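PDB 2ZYO: solute-binding protein, which binds cyclodextrins and maltodextrins, here maltotetraose, and probably delivers them to a membrane transporter for sugar uptake. Local coordinates for residues K13-P18 against S290-Y295; A186-E191 against P354-V359; N199-N204 against K386-K391; K282-S287 against E298-L303. One frame throughout, in Å; residues are numbered along the deposited sequence.

Contact 1 (K13-P18 against S290-Y295)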
loop_
_atom_site.group_PDB
_atom_site.type_symbol
_atom_site.label_atom_id
_atom_site.label_comp_id
_atom_site.label_asym_id
_atom_site.label_seq_id
_atom_site.Cartn_x
_atom_site.Cartn_y
_atom_site.Cartn_z
ATOM N N LYS A 13 20.700 -24.821 -25.075
ATOM C CA LYS A 13 20.779 -23.948 -23.866
ATOM C C LYS A 13 21.578 -22.674 -24.137
ATOM O O LYS A 13 22.666 -22.726 -24.718
ATOM C CB LYS A 13 21.360 -24.716 -22.669
ATOM C CG LYS A 13 22.679 -25.445 -22.939
ATOM C CD LYS A 13 23.288 -26.022 -21.660
ATOM C CE LYS A 13 23.968 -24.952 -20.806
ATOM N NZ LYS A 13 25.158 -24.350 -21.472
ATOM N N SER A 14 21.031 -21.535 -23.717
ATOM C CA SER A 14 21.690 -20.246 -23.923
ATOM C C SER A 14 22.170 -19.609 -22.622
ATOM O O SER A 14 23.329 -19.197 -22.532
ATOM C CB SER A 14 20.789 -19.279 -24.699
ATOM O OG SER A 14 20.533 -19.755 -26.008
ATOM N N GLU A 15 21.289 -19.521 -21.623
ATOM C CA GLU A 15 21.673 -18.923 -20.344
ATOM C C GLU A 15 22.539 -19.869 -19.516
ATOM O O GLU A 15 22.083 -20.926 -19.069
ATOM C CB GLU A 15 20.462 -18.432 -19.538
ATOM C CG GLU A 15 20.860 -17.505 -18.383
ATOM C CD GLU A 15 19.680 -16.843 -17.700
ATOM O OE1 GLU A 15 18.894 -16.160 -18.386
ATOM O OE2 GLU A 15 19.554 -16.988 -16.467
ATOM N N GLY A 16 23.796 -19.474 -19.334
ATOM C CA GLY A 16 24.738 -20.221 -18.510
ATOM C C GLY A 16 24.345 -20.145 -17.050
ATOM O O GLY A 16 23.761 -19.151 -16.610
ATOM N N LYS A 17 24.651 -21.202 -16.302
ATOM C CA LYS A 17 24.331 -21.255 -14.880
ATOM C C LYS A 17 25.172 -20.234 -14.119
ATOM O O LYS A 17 26.399 -20.264 -14.200
ATOM C CB LYS A 17 24.560 -22.659 -14.319
ATOM C CG LYS A 17 24.018 -22.862 -12.906
ATOM C CD LYS A 17 24.426 -24.208 -12.326
ATOM C CE LYS A 17 23.532 -25.335 -12.825
ATOM N NZ LYS A 17 23.966 -26.661 -12.301
ATOM N N PRO A 18 24.512 -19.318 -13.388
ATOM C CA PRO A 18 25.261 -18.322 -12.629
ATOM C C PRO A 18 25.959 -18.958 -11.436
ATOM O O PRO A 18 25.425 -19.889 -10.834
ATOM C CB PRO A 18 24.175 -17.354 -12.151
ATOM C CG PRO A 18 22.934 -18.174 -12.098
ATOM C CD PRO A 18 23.056 -19.164 -13.220
ATOM N N SER A 290 20.551 -7.455 -14.877
ATOM C CA SER A 290 20.837 -8.849 -14.559
ATOM C C SER A 290 21.275 -9.603 -15.807
ATOM O O SER A 290 20.640 -9.499 -16.861
ATOM C CB SER A 290 19.620 -9.540 -13.944
ATOM O OG SER A 290 19.905 -10.909 -13.702
ATOM N N LYS A 291 22.362 -10.356 -15.669
ATOM C CA LYS A 291 22.892 -11.178 -16.755
ATOM C C LYS A 291 22.231 -12.555 -16.762
ATOM O O LYS A 291 22.471 -13.366 -17.662
ATOM C CB LYS A 291 24.412 -11.327 -16.623
ATOM C CG LYS A 291 25.187 -10.012 -16.649
ATOM C CD LYS A 291 25.420 -9.511 -18.070
ATOM C CE LYS A 291 26.272 -8.244 -18.087
ATOM N NZ LYS A 291 27.584 -8.397 -17.386
ATOM N N TYR A 292 21.392 -12.809 -15.758
ATOM C CA TYR A 292 20.750 -14.113 -15.600
ATOM C C TYR A 292 19.240 -14.006 -15.364
ATOM O O TYR A 292 18.745 -14.451 -14.327
ATOM C CB TYR A 292 21.409 -14.899 -14.459
ATOM C CG TYR A 292 22.915 -14.966 -14.553
ATOM C CD1 TYR A 292 23.542 -15.895 -15.385
ATOM C CD2 TYR A 292 23.715 -14.097 -13.811
ATOM C CE1 TYR A 292 24.932 -15.954 -15.477
ATOM C CE2 TYR A 292 25.100 -14.147 -13.893
ATOM C CZ TYR A 292 25.701 -15.078 -14.725
ATOM O OH TYR A 292 27.074 -15.127 -14.805
ATOM N N PRO A 293 18.498 -13.438 -16.337
ATOM C CA PRO A 293 17.055 -13.246 -16.157
ATOM C C PRO A 293 16.280 -14.546 -15.896
ATOM O O PRO A 293 15.394 -14.567 -15.040
ATOM C CB PRO A 293 16.613 -12.604 -17.479
ATOM C CG PRO A 293 17.686 -12.948 -18.455
ATOM C CD PRO A 293 18.945 -12.948 -17.655
ATOM N N LYS A 294 16.614 -15.620 -16.609
ATOM C CA LYS A 294 15.883 -16.884 -16.454
ATOM C C LYS A 294 16.117 -17.533 -15.091
ATOM O O LYS A 294 15.166 -17.945 -14.426
ATOM C CB LYS A 294 16.207 -17.860 -17.588
ATOM C CG LYS A 294 15.728 -17.391 -18.953
ATOM C CD LYS A 294 16.056 -18.408 -20.031
ATOM C CE LYS A 294 15.585 -17.931 -21.397
ATOM N NZ LYS A 294 15.955 -18.892 -22.478
ATOM N N TYR A 295 17.380 -17.623 -14.681
ATOM C CA TYR A 295 17.714 -18.169 -13.369
ATOM C C TYR A 295 17.210 -17.282 -12.229
ATOM O O TYR A 295 16.711 -17.789 -11.223
ATOM C CB TYR A 295 19.221 -18.394 -13.237
ATOM C CG TYR A 295 19.708 -19.714 -13.794
ATOM C CD1 TYR A 295 20.185 -19.810 -15.105
ATOM C CD2 TYR A 295 19.709 -20.865 -13.006
ATOM C CE1 TYR A 295 20.646 -21.024 -15.615
ATOM C CE2 TYR A 295 20.166 -22.082 -13.507
ATOM C CZ TYR A 295 20.632 -22.152 -14.810
ATOM O OH TYR A 295 21.086 -23.356 -15.299
HETATM O O HOH W 1 22.399 -23.486 -17.651
#
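Pro18 sets its CB over one face of the Tyr292 ring, 3.4 Å from the ring centroid and almost on the normal. Lys291 CB lies over the opposite face, near its rim, and Gly16 O approaches the edge, 3.5 Å from Tyr292 CD1. Tyr292, whose backbone N is tied back to Ser290 OG in an ST turn, stands just ahead of helix 293-302. Pro293 has no N-H to offer, and its CD merely packs at 3.3 Å against Glu15 OE1. Through its syn lone pair Glu15 OE1 accepts from Lys294 N at 2.9 Å, while CB and CG of Lys294 run beside it and the lysine amine stays clear of the carboxylate. With CG anti to the backbone N (chi1 -166°) and the chain extended, Glu15 reaches far enough for OE2 to accept from Tyr295 N as well, at 2.9 Å and nearly straight (171°), although this donor is 31° out of the carboxylate plane. Two bonds to two oxygens fix the rotation of the carboxylate. The Tyr295 ring carries Pro18 CD over one face, 3.6 Å from its centroid, and water 1 joins Tyr295 OH (2.7 Å) to Glu15 O (2.9 Å). A carboxylate from a remote loop thus accepts from two first-turn amides of the helix that Tyr292 N-caps, where the helix end would probably favour the ionised form.

Contact 2 (A186-E191 against P354-V359)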
loop_
_atom_site.group_PDB
_atom_site.type_symbol
_atom_site.label_atom_id
_atom_site.label_comp_id
_atom_site.label_asym_id
_atom_site.label_seq_id
_atom_site.Cartn_x
_atom_site.Cartn_y
_atom_site.Cartn_z
ATOM N N ALA A 186 -15.258 8.687 -7.859
ATOM C CA ALA A 186 -14.123 9.518 -8.254
ATOM C C ALA A 186 -12.862 8.691 -8.478
ATOM O O ALA A 186 -12.605 7.725 -7.754
ATOM C CB ALA A 186 -13.867 10.599 -7.216
ATOM N N ALA A 187 -12.084 9.084 -9.484
ATOM C CA ALA A 187 -10.812 8.438 -9.798
ATOM C C ALA A 187 -9.684 9.469 -9.775
ATOM O O ALA A 187 -9.929 10.666 -9.945
ATOM C CB ALA A 187 -10.889 7.760 -11.161
ATOM N N VAL A 188 -8.455 9.007 -9.557
ATOM C CA VAL A 188 -7.286 9.884 -9.645
ATOM C C VAL A 188 -6.978 10.172 -11.116
ATOM O O VAL A 188 -7.006 11.326 -11.546
ATOM C CB VAL A 188 -6.038 9.291 -8.946
ATOM C CG1 VAL A 188 -4.908 10.309 -8.943
ATOM C CG2 VAL A 188 -6.366 8.857 -7.520
ATOM N N PHE A 189 -6.686 9.115 -11.873
ATOM C CA PHE A 189 -6.494 9.201 -13.320
ATOM C C PHE A 189 -7.510 8.300 -14.007
ATOM O O PHE A 189 -7.857 7.241 -13.482
ATOM C CB PHE A 189 -5.084 8.750 -13.719
ATOM C CG PHE A 189 -3.978 9.559 -13.099
ATOM C CD1 PHE A 189 -3.657 10.821 -13.593
ATOM C CD2 PHE A 189 -3.239 9.047 -12.037
ATOM C CE1 PHE A 189 -2.626 11.568 -13.026
ATOM C CE2 PHE A 189 -2.208 9.787 -11.465
ATOM C CZ PHE A 189 -1.902 11.048 -11.961
ATOM N N LYS A 190 -7.983 8.715 -15.181
ATOM C CA LYS A 190 -8.886 7.878 -15.969
ATOM C C LYS A 190 -8.159 6.627 -16.452
ATOM O O LYS A 190 -7.106 6.717 -17.088
ATOM C CB LYS A 190 -9.466 8.660 -17.152
ATOM C CG LYS A 190 -10.330 7.837 -18.117
ATOM C CD LYS A 190 -11.600 7.304 -17.458
ATOM C CE LYS A 190 -12.499 6.592 -18.463
ATOM N NZ LYS A 190 -11.830 5.427 -19.114
ATOM N N GLU A 191 -8.730 5.470 -16.131
ATOM C CA GLU A 191 -8.151 4.183 -16.498
ATOM C C GLU A 191 -8.813 3.621 -17.748
ATOM O O GLU A 191 -10.041 3.631 -17.875
ATOM C CB GLU A 191 -8.278 3.189 -15.339
ATOM C CG GLU A 191 -7.465 1.908 -15.514
ATOM C CD GLU A 191 -7.437 1.046 -14.263
ATOM O OE1 GLU A 191 -7.100 1.565 -13.175
ATOM O OE2 GLU A 191 -7.741 -0.160 -14.368
ATOM N N PRO A 354 4.497 7.563 -13.034
ATOM C CA PRO A 354 5.328 8.601 -12.410
ATOM C C PRO A 354 4.542 9.840 -11.978
ATOM O O PRO A 354 4.873 10.459 -10.965
ATOM C CB PRO A 354 6.327 8.962 -13.514
ATOM C CG PRO A 354 6.413 7.737 -14.352
ATOM C CD PRO A 354 5.020 7.175 -14.359
ATOM N N GLU A 355 3.500 10.174 -12.734
ATOM C CA GLU A 355 2.684 11.359 -12.472
ATOM C C GLU A 355 1.970 11.350 -11.116
ATOM O O GLU A 355 1.649 12.410 -10.580
ATOM C CB GLU A 355 1.682 11.581 -13.606
ATOM C CG GLU A 355 2.327 12.008 -14.922
ATOM C CD GLU A 355 2.897 10.849 -15.732
ATOM O OE1 GLU A 355 2.631 9.673 -15.397
ATOM O OE2 GLU A 355 3.616 11.123 -16.716
ATOM N N MET A 356 1.728 10.164 -10.559
ATOM C CA MET A 356 1.115 10.066 -9.232
ATOM C C MET A 356 1.983 10.722 -8.154
ATOM O O MET A 356 1.466 11.239 -7.163
ATOM C CB MET A 356 0.814 8.609 -8.865
ATOM C CG MET A 356 -0.011 8.452 -7.590
ATOM S SD MET A 356 -1.658 9.178 -7.726
ATOM C CE MET A 356 -2.170 9.227 -6.012
ATOM N N GLY A 357 3.298 10.711 -8.367
ATOM C CA GLY A 357 4.253 11.299 -7.426
ATOM C C GLY A 357 3.981 12.747 -7.056
ATOM O O GLY A 357 4.229 13.160 -5.921
ATOM N N VAL A 358 3.462 13.516 -8.011
ATOM C CA VAL A 358 3.201 14.941 -7.793
ATOM C C VAL A 358 1.735 15.235 -7.453
ATOM O O VAL A 358 1.342 16.395 -7.328
ATOM C CB VAL A 358 3.672 15.812 -8.990
ATOM C CG1 VAL A 358 5.184 15.699 -9.173
ATOM C CG2 VAL A 358 2.933 15.436 -10.270
ATOM N N VAL A 359 0.936 14.179 -7.303
ATOM C CA VAL A 359 -0.474 14.323 -6.935
ATOM C C VAL A 359 -0.640 14.531 -5.427
ATOM O O VAL A 359 -1.451 15.358 -5.000
ATOM C CB VAL A 359 -1.331 13.119 -7.427
ATOM C CG1 VAL A 359 -2.718 13.108 -6.773
ATOM C CG2 VAL A 359 -1.463 13.147 -8.938
#
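A Met-aromatic contact between Phe189 and Met356 joins the first strand of the hairpin 189-192/195-201 to the helical turn that leads into helix 360-371. Met356 SD lies 5.1 Å from the centroid of the Phe189 ring in an oblique approach, 69° off the normal, and 3.8 Å from Phe189 CE2. A bend at chi2 of Met356 (63°) brings the sulfur round to this position, where Val188 CG1 also meets Met356 SD at 3.7 Å, the valine and methionine side chains roughly perpendicular. Phe189 CZ pushes further in, touching Val359 CG2 at 3.7 Å and the CB of Glu355 at 4.0 Å, while Val188 CG1 is a looser neighbour of Val359 CG1. No hydrogen bond spans the two segments, so apolar packing holds them together. Gly357 N to Pro354 O and Val359 N to Met356 O hold the turn in shape. Cutting Phe189 back to alanine would probably leave a gap beside Met356 SD and Val359 CG2, with the thioether less firmly held. The side chain of Met356 is about 7 Å from a bound glucose unit, and Val359 directly precedes Trp360 of the sugar pocket. Phe174 of helix 174-183 adds to the packing around Val188, whereas Glu355 touches Pro198 of the second hairpin strand and Ile392 of helix 377-394.

Contact 3 (N199-N204 against K386-K391)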
loop_
_atom_site.group_PDB
_atom_site.type_symbol
_atom_site.label_atom_id
_atom_site.label_comp_id
_atom_site.label_asym_id
_atom_site.label_seq_id
_atom_site.Cartn_x
_atom_site.Cartn_y
_atom_site.Cartn_z
ATOM N N ASN A 199 -3.153 12.917 -18.256
ATOM C CA ASN A 199 -3.821 14.155 -18.649
ATOM C C ASN A 199 -5.289 14.231 -18.229
ATOM O O ASN A 199 -5.853 15.327 -18.139
ATOM C CB ASN A 199 -3.689 14.387 -20.157
ATOM C CG ASN A 199 -2.327 14.930 -20.546
ATOM O OD1 ASN A 199 -2.195 16.107 -20.879
ATOM N ND2 ASN A 199 -1.307 14.079 -20.501
ATOM N N GLU A 200 -5.906 13.076 -17.979
ATOM C CA GLU A 200 -7.287 13.046 -17.498
ATOM C C GLU A 200 -7.336 12.778 -15.994
ATOM O O GLU A 200 -7.533 11.643 -15.550
ATOM C CB GLU A 200 -8.153 12.049 -18.279
ATOM C CG GLU A 200 -9.652 12.331 -18.144
ATOM C CD GLU A 200 -10.544 11.357 -18.902
ATOM O OE1 GLU A 200 -11.722 11.225 -18.516
ATOM O OE2 GLU A 200 -10.078 10.718 -19.870
ATOM N N ILE A 201 -7.137 13.844 -15.224
ATOM C CA ILE A 201 -7.214 13.788 -13.769
ATOM C C ILE A 201 -8.675 13.933 -13.348
ATOM O O ILE A 201 -9.378 14.825 -13.821
ATOM C CB ILE A 201 -6.328 14.883 -13.115
ATOM C CG1 ILE A 201 -4.845 14.591 -13.377
ATOM C CG2 ILE A 201 -6.602 14.993 -11.610
ATOM C CD1 ILE A 201 -3.895 15.706 -12.961
ATOM N N GLY A 202 -9.133 13.046 -12.469
ATOM C CA GLY A 202 -10.535 13.043 -12.060
ATOM C C GLY A 202 -10.813 13.692 -10.718
ATOM O O GLY A 202 -11.926 13.597 -10.202
ATOM N N LEU A 203 -9.816 14.374 -10.162
ATOM C CA LEU A 203 -9.914 14.878 -8.792
ATOM C C LEU A 203 -10.637 16.221 -8.629
ATOM O O LEU A 203 -10.764 16.722 -7.508
ATOM C CB LEU A 203 -8.537 14.883 -8.110
ATOM C CG LEU A 203 -7.931 13.500 -7.823
ATOM C CD1 LEU A 203 -6.571 13.628 -7.166
ATOM C CD2 LEU A 203 -8.861 12.640 -6.962
ATOM N N ASN A 204 -11.118 16.797 -9.729
ATOM C CA ASN A 204 -12.038 17.940 -9.631
ATOM C C ASN A 204 -13.373 17.696 -10.346
ATOM O O ASN A 204 -14.078 18.636 -10.724
ATOM C CB ASN A 204 -11.372 19.261 -10.058
ATOM C CG ASN A 204 -11.025 19.306 -11.535
ATOM O OD1 ASN A 204 -10.661 18.298 -12.138
ATOM N ND2 ASN A 204 -11.125 20.495 -12.124
ATOM N N LYS A 386 -5.163 22.054 -10.921
ATOM C CA LYS A 386 -4.353 23.019 -11.670
ATOM C C LYS A 386 -2.864 22.874 -11.337
ATOM O O LYS A 386 -2.018 22.859 -12.235
ATOM C CB LYS A 386 -4.834 24.453 -11.400
ATOM C CG LYS A 386 -4.112 25.544 -12.199
ATOM C CD LYS A 386 -4.324 25.391 -13.705
ATOM C CE LYS A 386 -3.568 26.457 -14.490
ATOM N NZ LYS A 386 -2.086 26.385 -14.307
ATOM N N ILE A 387 -2.561 22.756 -10.045
ATOM C CA ILE A 387 -1.191 22.573 -9.567
ATOM C C ILE A 387 -0.577 21.262 -10.071
ATOM O O ILE A 387 0.568 21.246 -10.532
ATOM C CB ILE A 387 -1.117 22.673 -8.019
ATOM C CG1 ILE A 387 -1.333 24.123 -7.577
ATOM C CG2 ILE A 387 0.217 22.148 -7.501
ATOM C CD1 ILE A 387 -1.649 24.296 -6.101
ATOM N N MET A 388 -1.347 20.176 -9.998
ATOM C CA MET A 388 -0.911 18.865 -10.494
ATOM C C MET A 388 -0.495 18.911 -11.953
ATOM O O MET A 388 0.583 18.438 -12.317
ATOM C CB MET A 388 -2.032 17.840 -10.360
ATOM C CG MET A 388 -2.318 17.396 -8.962
ATOM S SD MET A 388 -3.823 16.420 -8.956
ATOM C CE MET A 388 -4.257 16.569 -7.226
ATOM N N LYS A 389 -1.367 19.484 -12.780
ATOM C CA LYS A 389 -1.193 19.490 -14.229
ATOM C C LYS A 389 0.025 20.299 -14.666
ATOM O O LYS A 389 0.651 19.986 -15.681
ATOM C CB LYS A 389 -2.467 19.985 -14.915
ATOM C CG LYS A 389 -3.668 19.075 -14.674
ATOM C CD LYS A 389 -4.948 19.617 -15.292
ATOM C CE LYS A 389 -5.072 19.240 -16.757
ATOM N NZ LYS A 389 -5.133 17.763 -16.962
ATOM N N GLU A 390 0.358 21.331 -13.891
ATOM C CA GLU A 390 1.579 22.099 -14.114
ATOM C C GLU A 390 2.809 21.271 -13.739
ATOM O O GLU A 390 3.799 21.265 -14.472
ATOM C CB GLU A 390 1.556 23.410 -13.321
ATOM C CG GLU A 390 2.655 24.395 -13.716
ATOM C CD GLU A 390 2.690 25.629 -12.833
ATOM O OE1 GLU A 390 2.934 25.487 -11.615
ATOM O OE2 GLU A 390 2.483 26.742 -13.361
ATOM N N LYS A 391 2.728 20.573 -12.605
ATOM C CA LYS A 391 3.828 19.744 -12.099
ATOM C C LYS A 391 4.118 18.526 -12.975
ATOM O O LYS A 391 5.262 18.076 -13.060
ATOM C CB LYS A 391 3.553 19.298 -10.656
ATOM C CG LYS A 391 3.718 20.395 -9.597
ATOM C CD LYS A 391 5.185 20.717 -9.301
ATOM C CE LYS A 391 5.829 19.677 -8.386
ATOM N NZ LYS A 391 7.215 20.058 -7.992
HETATM O O HOH W 2 -7.523 16.707 -16.077
#
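Ile201 places its CD1 against two consecutive residues of the helix, 3.8 Å from Met388 CB and 3.8 Å from Lys389 CG. Its other branch, CG2, approaches Met388 SD at 4.1 Å, so the isoleucine touches both the root and the sulfur of the methionine. Met388 is extended beyond CG and sends its methyl onward to Leu203, where Met388 CE meets Leu203 CD1 at 3.7 Å. Lys389 turns the other way. Its CG passes beside Ile201 CD1, the two side chains running in opposing directions, and bends at chi3 (84°) and chi4 (62°) turn the amine toward the backbone of the corner residue, with Lys389 NZ 2.8 Å from Asn199 O. Lys389 NZ donates to water 2 at 2.8 Å, and that water accepts from Ile201 N at 3.0 Å. Met388 meets the segment by apolar contact, Lys389 largely by water-mediated polar contact. Farther out, backbone bonds of Gly202 with Val188 and of Glu200 with Lys190 fix the strand edge in its hairpin, and Asn204 ND2 binds Asn382 OD1, earlier on the same helix. Ile201 is enclosed further by Phe189 of the partner strand and by Val385 and Ile392, which come from the same helix as Met388. Beyond Met388 lie Pro362 and Ile363 of helix 360-371, and Leu203 also touches Ile363. The segment 199-204 is therefore packed along helix 377-394, the last helix of the chain, with helix 360-371 next to the inner, apolar end of the interface.

Contact 4 (K282-S287 against E298-L303)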
loop_
_atom_site.group_PDB
_atom_site.type_symbol
_atom_site.label_atom_id
_atom_site.label_comp_id
_atom_site.label_asym_id
_atom_site.label_seq_id
_atom_site.Cartn_x
_atom_site.Cartn_y
_atom_site.Cartn_z
ATOM N N LYS A 282 4.272 -5.005 -2.099
ATOM C CA LYS A 282 5.726 -5.123 -2.134
ATOM C C LYS A 282 6.068 -6.411 -2.867
ATOM O O LYS A 282 5.695 -7.496 -2.425
ATOM C CB LYS A 282 6.317 -5.147 -0.721
ATOM C CG LYS A 282 6.219 -3.821 0.027
ATOM C CD LYS A 282 7.136 -3.774 1.247
ATOM C CE LYS A 282 6.794 -4.830 2.286
ATOM N NZ LYS A 282 7.710 -4.783 3.464
ATOM N N GLY A 283 6.763 -6.288 -3.992
ATOM C CA GLY A 283 7.145 -7.458 -4.774
ATOM C C GLY A 283 8.637 -7.568 -5.012
ATOM O O GLY A 283 9.401 -6.669 -4.654
ATOM N N TRP A 284 9.041 -8.690 -5.603
ATOM C CA TRP A 284 10.393 -8.864 -6.124
ATOM C C TRP A 284 10.389 -8.461 -7.587
ATOM O O TRP A 284 9.514 -8.892 -8.347
ATOM C CB TRP A 284 10.837 -10.325 -6.031
ATOM C CG TRP A 284 11.170 -10.810 -4.658
ATOM C CD1 TRP A 284 10.542 -11.805 -3.965
ATOM C CD2 TRP A 284 12.227 -10.337 -3.814
ATOM N NE1 TRP A 284 11.135 -11.977 -2.737
ATOM C CE2 TRP A 284 12.170 -11.086 -2.616
ATOM C CE3 TRP A 284 13.209 -9.345 -3.947
ATOM C CZ2 TRP A 284 13.065 -10.881 -1.560
ATOM C CZ3 TRP A 284 14.096 -9.138 -2.894
ATOM C CH2 TRP A 284 14.015 -9.902 -1.714
ATOM N N TYR A 285 11.367 -7.647 -7.978
ATOM C CA TYR A 285 11.515 -7.211 -9.368
ATOM C C TYR A 285 12.853 -7.670 -9.926
ATOM O O TYR A 285 13.771 -7.989 -9.171
ATOM C CB TYR A 285 11.359 -5.689 -9.488
ATOM C CG TYR A 285 10.230 -5.146 -8.645
ATOM C CD1 TYR A 285 8.934 -5.639 -8.788
ATOM C CD2 TYR A 285 10.459 -4.157 -7.693
ATOM C CE1 TYR A 285 7.894 -5.162 -8.004
ATOM C CE2 TYR A 285 9.419 -3.665 -6.904
ATOM C CZ TYR A 285 8.144 -4.175 -7.066
ATOM O OH TYR A 285 7.111 -3.704 -6.293
ATOM N N LEU A 286 12.948 -7.715 -11.251
ATOM C CA LEU A 286 14.141 -8.193 -11.936
ATOM C C LEU A 286 14.893 -7.030 -12.568
ATOM O O LEU A 286 14.368 -6.351 -13.456
ATOM C CB LEU A 286 13.751 -9.225 -13.002
ATOM C CG LEU A 286 14.836 -9.864 -13.874
ATOM C CD1 LEU A 286 15.900 -10.559 -13.039
ATOM C CD2 LEU A 286 14.204 -10.836 -14.862
ATOM N N SER A 287 16.121 -6.810 -12.107
ATOM C CA SER A 287 16.953 -5.733 -12.629
ATOM C C SER A 287 17.187 -5.901 -14.123
ATOM O O SER A 287 17.463 -7.005 -14.594
ATOM C CB SER A 287 18.299 -5.698 -11.907
ATOM O OG SER A 287 19.211 -4.834 -12.570
ATOM N N GLU A 298 13.593 -17.863 -11.745
ATOM C CA GLU A 298 13.408 -19.105 -11.000
ATOM C C GLU A 298 13.600 -18.876 -9.499
ATOM O O GLU A 298 12.835 -19.395 -8.688
ATOM C CB GLU A 298 14.331 -20.209 -11.524
ATOM C CG GLU A 298 13.905 -20.714 -12.896
ATOM C CD GLU A 298 14.899 -21.654 -13.548
ATOM O OE1 GLU A 298 16.071 -21.706 -13.115
ATOM O OE2 GLU A 298 14.498 -22.335 -14.520
ATOM N N LEU A 299 14.611 -18.087 -9.135
ATOM C CA LEU A 299 14.803 -17.701 -7.738
ATOM C C LEU A 299 13.601 -16.906 -7.223
ATOM O O LEU A 299 13.112 -17.152 -6.120
ATOM C CB LEU A 299 16.105 -16.906 -7.559
ATOM C CG LEU A 299 16.374 -16.238 -6.202
ATOM C CD1 LEU A 299 16.461 -17.242 -5.051
ATOM C CD2 LEU A 299 17.638 -15.410 -6.284
ATOM N N MET A 300 13.124 -15.961 -8.032
ATOM C CA MET A 300 11.974 -15.141 -7.659
ATOM C C MET A 300 10.749 -15.994 -7.337
ATOM O O MET A 300 10.027 -15.718 -6.378
ATOM C CB MET A 300 11.636 -14.146 -8.767
ATOM C CG MET A 300 10.545 -13.164 -8.371
ATOM S SD MET A 300 9.934 -12.148 -9.723
ATOM C CE MET A 300 11.342 -11.075 -10.017
ATOM N N GLN A 301 10.515 -17.018 -8.154
ATOM C CA GLN A 301 9.419 -17.955 -7.917
ATOM C C GLN A 301 9.647 -18.757 -6.638
ATOM O O GLN A 301 8.713 -18.984 -5.865
ATOM C CB GLN A 301 9.242 -18.898 -9.109
ATOM C CG GLN A 301 8.671 -18.228 -10.339
ATOM C CD GLN A 301 8.742 -19.112 -11.561
ATOM O OE1 GLN A 301 7.874 -19.957 -11.779
ATOM N NE2 GLN A 301 9.773 -18.916 -12.373
ATOM N N PHE A 302 10.890 -19.175 -6.415
ATOM C CA PHE A 302 11.239 -19.935 -5.218
ATOM C C PHE A 302 10.972 -19.121 -3.951
ATOM O O PHE A 302 10.513 -19.661 -2.943
ATOM C CB PHE A 302 12.701 -20.398 -5.274
ATOM C CG PHE A 302 13.063 -21.383 -4.204
ATOM C CD1 PHE A 302 12.908 -22.751 -4.415
ATOM C CD2 PHE A 302 13.559 -20.947 -2.979
ATOM C CE1 PHE A 302 13.238 -23.668 -3.418
ATOM C CE2 PHE A 302 13.889 -21.859 -1.977
ATOM C CZ PHE A 302 13.729 -23.218 -2.200
ATOM N N LEU A 303 11.239 -17.818 -4.023
ATOM C CA LEU A 303 11.059 -16.921 -2.880
ATOM C C LEU A 303 9.599 -16.545 -2.628
ATOM O O LEU A 303 9.281 -15.971 -1.587
ATOM C CB LEU A 303 11.887 -15.643 -3.060
ATOM C CG LEU A 303 13.414 -15.757 -3.141
ATOM C CD1 LEU A 303 14.019 -14.405 -3.475
ATOM C CD2 LEU A 303 14.012 -16.309 -1.849
HETATM O O HOH W 3 10.145 -13.490 -0.544
#
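A chi1 of -74° sets the Trp284 indole anti to the carbonyl carbon, and Met300, extended through chi2, bends at chi3 (-70°) to fold its methyl back onto the strand. Both belong to a beta-alpha unit in which strand 278-287 leads into helix 293-302 and the helix lies on the sheet; the portions 282-287 and 298-302 run antiparallel (170°), their axes 9.4 Å apart at closest approach. Met300 CG packs on Trp284 CB at 3.7 Å, while its CE lies 3.3 Å from Trp284 O and reaches on toward the CB of Leu286. Leu303 covers one face of the indole: its CD1 makes a CH-pi contact 4.1 Å from the centroid of the five-membered ring of Trp284. Lys126 adds a cation-pi contact with the same side chain, and Val23 of strand 20-25 and Thr36 of helix 30-47 also touch it. Without the indole, as with a serine in place of Trp284, Leu303 CD1 is likely to lose its aromatic surface, a gap to open between sheet and helix, and Lys126 to be left without its pi partner. At the indole edge, water 3 lies in the ring plane, accepting from Trp284 NE1 at 2.8 Å and donating to Leu303 O at 2.8 Å.

How the contacts relate
Contacts 2 and 4 are buried and mainly apolar, contact 4 with one water bridge, and each is built round a methionine and an aromatic ring, whereas contact 1 is a surface junction held by carboxylate-to-amide hydrogen bonds and proline-tyrosine CH-pi contacts. Contact 3 is intermediate, apolar inside and water-mediated at its exposed side. Contacts 1 and 4 share helix 293-302: the first holds its N terminus, the second packs its body on the sheet, and they touch through Pro293 O and Leu286 CD2. Contacts 2 and 3 use the two neighbouring strands of one hairpin, with centres about 8 Å apart. The two pairs are well separated, the centres of contacts 1 and 3 lying about 43 Å apart.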